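Local coordinates for 6-phosphogluconate dehydratase (PDB 2GP4), which probably catalyses, in its iron-sulfur-loaded form, the dehydration of 6-phosphogluconate to 2-dehydro-3-deoxy-6-phosphogluconate, and is captured here as the cluster-free apo enzyme, at residues 306-309 / 310-314; 442-446 / 447-451; 469-473 / 474-478; 617-620 / 621-625. All coordinates share one frame; numbering follows the deposited sequence.

Contact 1. Residues 306-309 / 310-314; sequences SIVN and GIVAL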
loop_
_atom_site.group_PDB
_atom_site.type_symbol
_atom_site.label_atom_id
_atom_site.label_comp_id
_atom_site.label_asym_id
_atom_site.label_seq_id
_atom_site.Cartn_x
_atom_site.Cartn_y
_atom_site.Cartn_z
ATOM N N SER A 306 -3.840 -8.659 11.831
ATOM C CA SER A 306 -4.306 -8.581 10.449
ATOM C C SER A 306 -3.586 -7.463 9.695
ATOM O O SER A 306 -3.313 -7.592 8.503
ATOM C CB SER A 306 -5.831 -8.445 10.372
ATOM O OG SER A 306 -6.291 -7.295 11.055
ATOM N N ILE A 307 -3.262 -6.386 10.407
ATOM C CA ILE A 307 -2.415 -5.319 9.872
ATOM C C ILE A 307 -1.016 -5.838 9.526
ATOM O O ILE A 307 -0.516 -5.608 8.415
ATOM C CB ILE A 307 -2.349 -4.101 10.834
ATOM C CG1 ILE A 307 -3.667 -3.313 10.789
ATOM C CG2 ILE A 307 -1.163 -3.182 10.504
ATOM C CD1 ILE A 307 -4.011 -2.712 9.421
ATOM N N VAL A 308 -0.393 -6.546 10.465
ATOM C CA VAL A 308 0.904 -7.178 10.211
ATOM C C VAL A 308 0.814 -8.113 8.991
ATOM O O VAL A 308 1.673 -8.071 8.114
ATOM C CB VAL A 308 1.442 -7.919 11.465
ATOM C CG1 VAL A 308 2.572 -8.888 11.106
ATOM C CG2 VAL A 308 1.909 -6.921 12.516
ATOM N N ASN A 309 -0.245 -8.922 8.939
ATOM C CA ASN A 309 -0.512 -9.815 7.814
ATOM C C ASN A 309 -0.532 -9.063 6.483
ATOM O O ASN A 309 0.005 -9.542 5.479
ATOM C CB ASN A 309 -1.835 -10.583 8.016
ATOM C CG ASN A 309 -1.700 -11.778 8.985
ATOM O OD1 ASN A 309 -0.629 -12.032 9.543
ATOM N ND2 ASN A 309 -2.800 -12.516 9.174
ATOM N N GLY A 310 -1.145 -7.882 6.492
ATOM C CA GLY A 310 -1.226 -7.037 5.310
ATOM C C GLY A 310 0.141 -6.566 4.879
ATOM O O GLY A 310 0.440 -6.534 3.687
ATOM N N ILE A 311 0.978 -6.210 5.849
ATOM C CA ILE A 311 2.333 -5.760 5.566
ATOM C C ILE A 311 3.192 -6.876 4.963
ATOM O O ILE A 311 3.895 -6.646 3.976
ATOM C CB ILE A 311 3.022 -5.162 6.813
ATOM C CG1 ILE A 311 2.278 -3.910 7.292
ATOM C CG2 ILE A 311 4.490 -4.839 6.513
ATOM C CD1 ILE A 311 2.821 -3.325 8.618
ATOM N N VAL A 312 3.140 -8.077 5.545
ATOM C CA VAL A 312 3.988 -9.173 5.040
ATOM C C VAL A 312 3.579 -9.595 3.615
ATOM O O VAL A 312 4.435 -9.925 2.792
ATOM C CB VAL A 312 4.130 -10.403 6.020
ATOM C CG1 VAL A 312 4.097 -9.975 7.487
ATOM C CG2 VAL A 312 3.095 -11.451 5.749
ATOM N N ALA A 313 2.277 -9.548 3.332
ATOM C CA ALA A 313 1.756 -9.829 1.996
ATOM C C ALA A 313 2.186 -8.755 1.002
ATOM O O ALA A 313 2.528 -9.062 -0.139
ATOM C CB ALA A 313 0.256 -9.930 2.028
ATOM N N LEU A 314 2.147 -7.499 1.444
ATOM C CA LEU A 314 2.711 -6.387 0.684
ATOM C C LEU A 314 4.187 -6.625 0.362
ATOM O O LEU A 314 4.629 -6.361 -0.756
ATOM C CB LEU A 314 2.534 -5.081 1.463
ATOM C CG LEU A 314 2.879 -3.712 0.861
ATOM C CD1 LEU A 314 4.359 -3.357 1.017
ATOM C CD2 LEU A 314 2.417 -3.589 -0.587
#
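The amide of Asn309 is the flat side-chain group of this contact: CB of Asn309 lies 3.2 Å from Gly310 N, and beyond it the buried amide is held through OD1, which accepts a bond from His387 N, with Leu386 and Leu398 against the side chain. Asn309 belongs to an alpha helix, 304-316, in the helical N-terminal half of the protein. Its i to i+4 bonds run from Gly310 N to Ser306 O, Ile311 N to Ile307 O, Val312 N to Val308 O and Ala313 N to Asn309 O. Side chains a turn apart touch along it. CG1 of Val308, anti to the backbone N (chi1 164°), leans obliquely across to Val312 CG1 at 4.1 Å. Ile307 CG2 and Ile311 CD1 meet more loosely at 4.4 Å, and Ile311 CG1 lies 3.5 Å from the Ile307 carbonyl oxygen. Each row faces its own neighbours: Val308 packs on Val25, Thr29 and Ile32 of helix 23-51, while Ile311 packs on Ile327, Phe343 and Leu346. Val312 shares Leu386 with Asn309, and its CG2 lies 3.6 Å from the Asn309 carbonyl oxygen.

Contact 2. Residues 442-446 / 447-451; sequences LLKGN and LGRAV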
loop_
_atom_site.group_PDB
_atom_site.type_symbol
_atom_site.label_atom_id
_atom_site.label_comp_id
_atom_site.label_asym_id
_atom_site.label_seq_id
_atom_site.Cartn_x
_atom_site.Cartn_y
_atom_site.Cartn_z
ATOM N N LEU A 442 14.650 1.015 6.173
ATOM C CA LEU A 442 14.619 2.341 6.773
ATOM C C LEU A 442 15.989 3.007 6.668
ATOM O O LEU A 442 17.018 2.365 6.880
ATOM C CB LEU A 442 14.188 2.231 8.242
ATOM C CG LEU A 442 14.286 3.443 9.172
ATOM C CD1 LEU A 442 13.338 4.578 8.768
ATOM C CD2 LEU A 442 14.011 2.987 10.582
ATOM N N LEU A 443 16.000 4.292 6.339
ATOM C CA LEU A 443 17.234 5.073 6.373
ATOM C C LEU A 443 17.126 6.161 7.440
ATOM O O LEU A 443 16.122 6.878 7.498
ATOM C CB LEU A 443 17.557 5.666 4.995
ATOM C CG LEU A 443 17.726 4.685 3.821
ATOM C CD1 LEU A 443 17.675 5.411 2.489
ATOM C CD2 LEU A 443 19.005 3.841 3.920
ATOM N N LYS A 444 18.147 6.257 8.290
ATOM C CA LYS A 444 18.199 7.255 9.357
ATOM C C LYS A 444 19.464 8.099 9.236
ATOM O O LYS A 444 20.480 7.629 8.725
ATOM C CB LYS A 444 18.221 6.585 10.739
ATOM C CG LYS A 444 17.019 5.738 11.096
ATOM C CD LYS A 444 16.783 5.722 12.617
ATOM C CE LYS A 444 17.841 4.920 13.391
ATOM N NZ LYS A 444 17.515 3.469 13.501
ATOM N N GLY A 445 19.399 9.333 9.736
ATOM C CA GLY A 445 20.578 10.181 9.900
ATOM C C GLY A 445 20.228 11.617 10.238
ATOM O O GLY A 445 19.091 11.916 10.630
ATOM N N ASN A 446 21.201 12.512 10.074
ATOM C CA ASN A 446 20.983 13.938 10.332
ATOM C C ASN A 446 19.932 14.549 9.392
ATOM O O ASN A 446 19.286 15.543 9.739
ATOM C CB ASN A 446 22.310 14.729 10.291
ATOM C CG ASN A 446 22.952 14.753 8.895
ATOM O OD1 ASN A 446 22.673 13.900 8.042
ATOM N ND2 ASN A 446 23.823 15.739 8.666
ATOM N N LEU A 447 19.767 13.944 8.214
ATOM C CA LEU A 447 18.746 14.370 7.248
ATOM C C LEU A 447 17.323 13.976 7.662
ATOM O O LEU A 447 16.343 14.577 7.200
ATOM C CB LEU A 447 19.060 13.826 5.851
ATOM C CG LEU A 447 20.161 14.547 5.056
ATOM C CD1 LEU A 447 20.737 13.661 3.976
ATOM C CD2 LEU A 447 19.636 15.838 4.449
ATOM N N GLY A 448 17.215 12.966 8.524
ATOM C CA GLY A 448 15.923 12.532 9.051
ATOM C C GLY A 448 15.647 11.054 8.844
ATOM O O GLY A 448 16.486 10.206 9.142
ATOM N N ARG A 449 14.456 10.748 8.341
ATOM C CA ARG A 449 14.037 9.370 8.120
ATOM C C ARG A 449 13.437 9.230 6.725
ATOM O O ARG A 449 12.641 10.070 6.298
ATOM C CB ARG A 449 13.024 8.935 9.186
ATOM C CG ARG A 449 13.570 8.939 10.624
ATOM C CD ARG A 449 12.458 8.795 11.688
ATOM N NE ARG A 449 11.734 7.525 11.567
ATOM C CZ ARG A 449 12.139 6.369 12.089
ATOM N NH1 ARG A 449 13.273 6.299 12.779
ATOM N NH2 ARG A 449 11.413 5.272 11.916
ATOM N N ALA A 450 13.831 8.176 6.018
ATOM C CA ALA A 450 13.259 7.856 4.712
ATOM C C ALA A 450 13.163 6.342 4.529
ATOM O O ALA A 450 13.594 5.576 5.383
ATOM C CB ALA A 450 14.096 8.486 3.602
ATOM N N VAL A 451 12.587 5.909 3.417
ATOM C CA VAL A 451 12.598 4.494 3.062
ATOM C C VAL A 451 13.259 4.300 1.696
ATOM O O VAL A 451 13.354 5.239 0.902
ATOM C CB VAL A 451 11.181 3.845 3.110
ATOM C CG1 VAL A 451 10.627 3.853 4.537
ATOM C CG2 VAL A 451 10.219 4.534 2.159
HETATM O O HOH W 1 14.569 3.954 14.453
#
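Leu443 and Ala450 form the tightly packed part of the contact, buried on one face of the sheet. Leu443 CB lies 4.0 Å from Ala450 O, and the two residues are flanked by Ala542, Leu545 and Leu573; at the turn Leu447 adds to this side, against Leu573 and Leu575. The backbone pairing is regular here: Leu443 N reaches Ala450 O at 2.9 Å in a nearly straight bond (175°), and Ala450 N returns one to Leu443 O. Both strands belong to a beta hairpin, 440-445 and 448-453, closed by a type I turn from Gly445 to Gly448, where the paired N-H groups bind at more bent angles. Lys444 also bonds through its backbone to Gly571 and Leu573, consistent with a barrel-like closure of the sheet. The other face is more open. Leu442 CD1 lies 3.8 Å from the plane of the Arg449 guanidinium, displaced toward its rim, and both side chains touch Trp340. Exposed Lys444 runs alongside Arg449, its NZ 5.2 Å from Arg449 NH1. Water 1 accepts from both cations, lying in the guanidinium plane 3.2 Å from NH1 of Arg449, whose NH2 forms salt bridges with Glu615 and Asp341.

Contact 3. Residues 469-473 / 474-478; sequences VVIDD and QNKLD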
loop_
_atom_site.group_PDB
_atom_site.type_symbol
_atom_site.label_atom_id
_atom_site.label_comp_id
_atom_site.label_asym_id
_atom_site.label_seq_id
_atom_site.Cartn_x
_atom_site.Cartn_y
_atom_site.Cartn_z
ATOM N N VAL A 469 22.909 17.539 -6.003
ATOM C CA VAL A 469 22.326 18.325 -7.084
ATOM C C VAL A 469 20.861 18.611 -6.716
ATOM O O VAL A 469 20.019 17.713 -6.731
ATOM C CB VAL A 469 22.451 17.592 -8.455
ATOM C CG1 VAL A 469 21.621 18.288 -9.520
ATOM C CG2 VAL A 469 23.922 17.510 -8.891
ATOM N N VAL A 470 20.575 19.865 -6.377
ATOM C CA VAL A 470 19.287 20.250 -5.791
ATOM C C VAL A 470 18.337 20.862 -6.814
ATOM O O VAL A 470 18.703 21.789 -7.534
ATOM C CB VAL A 470 19.466 21.244 -4.597
ATOM C CG1 VAL A 470 18.146 21.462 -3.869
ATOM C CG2 VAL A 470 20.521 20.741 -3.616
ATOM N N ILE A 471 17.120 20.325 -6.873
ATOM C CA ILE A 471 16.017 20.925 -7.632
ATOM C C ILE A 471 14.720 20.844 -6.822
ATOM O O ILE A 471 14.579 19.978 -5.963
ATOM C CB ILE A 471 15.833 20.282 -9.035
ATOM C CG1 ILE A 471 15.781 18.754 -8.941
ATOM C CG2 ILE A 471 16.957 20.722 -9.973
ATOM C CD1 ILE A 471 15.212 18.072 -10.176
ATOM N N ASP A 472 13.782 21.756 -7.079
ATOM C CA ASP A 472 12.513 21.762 -6.343
ATOM C C ASP A 472 11.312 21.459 -7.232
ATOM O O ASP A 472 10.158 21.668 -6.846
ATOM C CB ASP A 472 12.327 23.066 -5.547
ATOM C CG ASP A 472 12.339 24.315 -6.419
ATOM O OD1 ASP A 472 12.159 24.227 -7.653
ATOM O OD2 ASP A 472 12.519 25.408 -5.845
ATOM N N ASP A 473 11.605 20.950 -8.422
ATOM C CA ASP A 473 10.599 20.588 -9.403
ATOM C C ASP A 473 11.236 19.542 -10.295
ATOM O O ASP A 473 12.324 19.759 -10.829
ATOM C CB ASP A 473 10.197 21.822 -10.218
ATOM C CG ASP A 473 9.017 21.570 -11.144
ATOM O OD1 ASP A 473 8.882 20.455 -11.696
ATOM O OD2 ASP A 473 8.224 22.518 -11.345
ATOM N N GLN A 474 10.564 18.405 -10.454
ATOM C CA GLN A 474 11.094 17.300 -11.253
ATOM C C GLN A 474 11.301 17.678 -12.731
ATOM O O GLN A 474 12.067 17.023 -13.442
ATOM C CB GLN A 474 10.211 16.054 -11.118
ATOM C CG GLN A 474 8.864 16.124 -11.845
ATOM C CD GLN A 474 8.244 14.749 -12.069
ATOM O OE1 GLN A 474 8.929 13.723 -12.008
ATOM N NE2 GLN A 474 6.943 14.724 -12.332
ATOM N N ASN A 475 10.618 18.730 -13.177
ATOM C CA ASN A 475 10.736 19.204 -14.551
ATOM C C ASN A 475 12.060 19.914 -14.848
ATOM O O ASN A 475 12.465 20.004 -16.005
ATOM C CB ASN A 475 9.553 20.103 -14.914
ATOM C CG ASN A 475 8.225 19.379 -14.827
ATOM O OD1 ASN A 475 7.993 18.389 -15.521
ATOM N ND2 ASN A 475 7.346 19.870 -13.968
ATOM N N LYS A 476 12.725 20.402 -13.800
ATOM C CA LYS A 476 14.017 21.081 -13.916
ATOM C C LYS A 476 15.179 20.130 -14.224
ATOM O O LYS A 476 16.281 20.581 -14.564
ATOM C CB LYS A 476 14.329 21.842 -12.626
ATOM C CG LYS A 476 13.555 23.129 -12.443
ATOM C CD LYS A 476 13.942 23.792 -11.136
ATOM C CE LYS A 476 13.462 25.234 -11.077
ATOM N NZ LYS A 476 12.022 25.339 -10.747
ATOM N N LEU A 477 14.928 18.826 -14.109
ATOM C CA LEU A 477 15.970 17.810 -14.219
ATOM C C LEU A 477 16.524 17.637 -15.635
ATOM O O LEU A 477 17.732 17.458 -15.811
ATOM C CB LEU A 477 15.471 16.461 -13.681
ATOM C CG LEU A 477 16.521 15.347 -13.571
ATOM C CD1 LEU A 477 17.503 15.651 -12.441
ATOM C CD2 LEU A 477 15.873 13.980 -13.384
ATOM N N ASP A 478 15.640 17.681 -16.629
ATOM C CA ASP A 478 16.012 17.421 -18.025
ATOM C C ASP A 478 17.030 18.430 -18.587
ATOM O O ASP A 478 17.978 18.044 -19.274
ATOM C CB ASP A 478 14.763 17.360 -18.913
ATOM C CG ASP A 478 15.061 16.829 -20.310
ATOM O OD1 ASP A 478 15.641 15.720 -20.425
ATOM O OD2 ASP A 478 14.704 17.521 -21.292
#
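Asp473 OD1 takes two bonds from Asn475: a nearly straight one from the backbone N at 2.9 Å, and a weak, bent one from side-chain ND2 at 2.8 Å. The backbone N reaches the anti side of the carboxylate oxygen, 33° out of plane, and closes an Asx turn. The carboxylate and amide planes are inclined to each other by 58°. Asp473 holds its CG anti to the backbone N (chi1 -172°), carrying the carboxylate forward over the turn, while its own carbonyl oxygen receives Lys476 N at 3.1 Å from above the carbonyl plane. The Lys476 side chain runs past Ile471 in the opposite direction, extended until it bends at its last torsion, which brings NZ to Asp472 OD1 at 3.3 Å in a weak salt bridge. Beneath this polar layer Ile471 CG2 rests 3.9 Å from Lys476 CB, and its CD1 meets Leu477 CB, also at 3.9 Å, the two side chains crossing at about a right angle. Farther out, Lys509 bonds to the turn at two points, its N to Gln474 OE1 and its NZ to Asn475 OD1. The turn links strand 463-471 to helix 477-482 in a beta-alpha-beta unit: Ile471 packs on Leu480 of the helix and Val494 of the adjoining parallel strand 490-494, where Leu477 touches Val492.

Contact 4. Residues 617-620 / 621-625; sequences GARS and TSAID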
loop_
_atom_site.group_PDB
_atom_site.type_symbol
_atom_site.label_atom_id
_atom_site.label_comp_id
_atom_site.label_asym_id
_atom_site.label_seq_id
_atom_site.Cartn_x
_atom_site.Cartn_y
_atom_site.Cartn_z
ATOM N N GLY A 617 1.288 8.119 7.964
ATOM C CA GLY A 617 0.225 7.813 7.013
ATOM C C GLY A 617 -0.221 8.956 6.123
ATOM O O GLY A 617 -1.157 8.798 5.338
ATOM N N ALA A 618 0.451 10.102 6.234
ATOM C CA ALA A 618 0.037 11.342 5.555
ATOM C C ALA A 618 -1.455 11.637 5.751
ATOM O O ALA A 618 -2.201 11.874 4.787
ATOM C CB ALA A 618 0.412 11.308 4.075
ATOM N N ARG A 619 -1.871 11.612 7.014
ATOM C CA ARG A 619 -3.263 11.811 7.410
ATOM C C ARG A 619 -3.555 13.292 7.558
ATOM O O ARG A 619 -2.672 14.067 7.915
ATOM C CB ARG A 619 -3.543 11.152 8.766
ATOM C CG ARG A 619 -3.234 9.662 8.884
ATOM C CD ARG A 619 -3.740 9.113 10.221
ATOM N NE ARG A 619 -3.089 9.764 11.361
ATOM C CZ ARG A 619 -3.692 10.062 12.511
ATOM N NH1 ARG A 619 -4.975 9.784 12.695
ATOM N NH2 ARG A 619 -3.008 10.650 13.479
ATOM N N SER A 620 -4.798 13.677 7.286
ATOM C CA SER A 620 -5.314 14.978 7.695
ATOM C C SER A 620 -6.391 14.744 8.754
ATOM O O SER A 620 -6.808 15.666 9.456
ATOM C CB SER A 620 -5.884 15.750 6.500
ATOM O OG SER A 620 -6.972 15.049 5.915
ATOM N N THR A 621 -6.825 13.493 8.864
ATOM C CA THR A 621 -7.899 13.124 9.784
ATOM C C THR A 621 -7.368 12.788 11.176
ATOM O O THR A 621 -6.158 12.641 11.376
ATOM C CB THR A 621 -8.720 11.926 9.253
ATOM O OG1 THR A 621 -7.846 10.817 9.002
ATOM C CG2 THR A 621 -9.450 12.291 7.965
ATOM N N SER A 622 -8.289 12.698 12.132
ATOM C CA SER A 622 -7.992 12.229 13.477
ATOM C C SER A 622 -8.633 10.872 13.707
ATOM O O SER A 622 -9.643 10.543 13.086
ATOM C CB SER A 622 -8.516 13.212 14.515
ATOM O OG SER A 622 -7.803 14.424 14.448
ATOM N N ALA A 623 -8.022 10.091 14.595
ATOM C CA ALA A 623 -8.561 8.808 15.025
ATOM C C ALA A 623 -9.455 9.028 16.239
ATOM O O ALA A 623 -9.276 10.006 16.973
ATOM C CB ALA A 623 -7.430 7.859 15.366
ATOM N N ILE A 624 -10.410 8.121 16.442
ATOM C CA ILE A 624 -11.294 8.141 17.610
ATOM C C ILE A 624 -10.517 8.407 18.902
ATOM O O ILE A 624 -10.853 9.322 19.657
ATOM C CB ILE A 624 -12.051 6.789 17.782
ATOM C CG1 ILE A 624 -12.851 6.420 16.523
ATOM C CG2 ILE A 624 -12.925 6.808 19.040
ATOM C CD1 ILE A 624 -14.280 6.867 16.518
ATOM N N ASP A 625 -9.473 7.605 19.127
ATOM C CA ASP A 625 -8.716 7.584 20.385
ATOM C C ASP A 625 -7.963 8.876 20.709
ATOM O O ASP A 625 -7.653 9.140 21.873
ATOM C CB ASP A 625 -7.749 6.394 20.408
ATOM C CG ASP A 625 -6.651 6.503 19.363
ATOM O OD1 ASP A 625 -5.720 7.316 19.553
ATOM O OD2 ASP A 625 -6.710 5.755 18.364
HETATM O O HOH W 2 -7.210 9.012 11.298
HETATM O O HOH W 3 -7.944 16.023 12.502
#
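Arg619 reaches along the following residues so that its guanidinium group hangs over the Thr621 carbonyl, in an irregular C-terminal tail without helix or strand. Thr621 O stands 3.3 Å above the plane of the group, displaced toward its rim. The nearest pair, Arg619 NH1 and Thr621 O, is 3.4 Å apart, but the oxygen faces the flat side and the N-H bonds do not point at it, an approach that may be favoured by charge but lacks the angle of a hydrogen bond. The edge of the same group meets Ala623, whose backbone N lies in its plane 3.6 Å from Arg619 NH1, with Ala623 CB a little farther off. A turn in the arginine at its third torsion (chi3 -62°) swings the guanidinium round into this position. NH2 is held by a salt bridge to Glu626 near the C-terminus, and the side chain also lies against Ala329 and Arg332 of helix 322-333. The tail is pinned at several further points: Ser620 N bonds to Glu150, and Ile624 packs on Tyr43 and Ala46 of helix 23-51. Thr621 turns its hydroxyl between its own backbone N and carbonyl carbon (chi1 56°), toward water 2. That water sits in the guanidinium plane, accepting from Arg619 NH1 at 2.7 Å and lying 3.0 Å from Thr621 OG1.

Contact 1 is wholly buried, its centre about 10 Å from the centre of the chain, and relies on apolar packing and repeated backbone bonds. Contact 4 lies at the surface, where an arginine, backbone carbonyls and waters replace aliphatic contacts. The two are nevertheless tied by shared neighbours: helices 23-51 and 322-333 pack against residues of both. Helix 340-347 similarly touches contacts 1 and 2. Contacts 2 and 3, with centres about 21 Å apart, belong to one mixed sheet, contact 2 through strand pairing in the hairpin and contact 3 through a strand-to-helix turn. Each of these two sets a buried apolar side against charged side chains on its more exposed side.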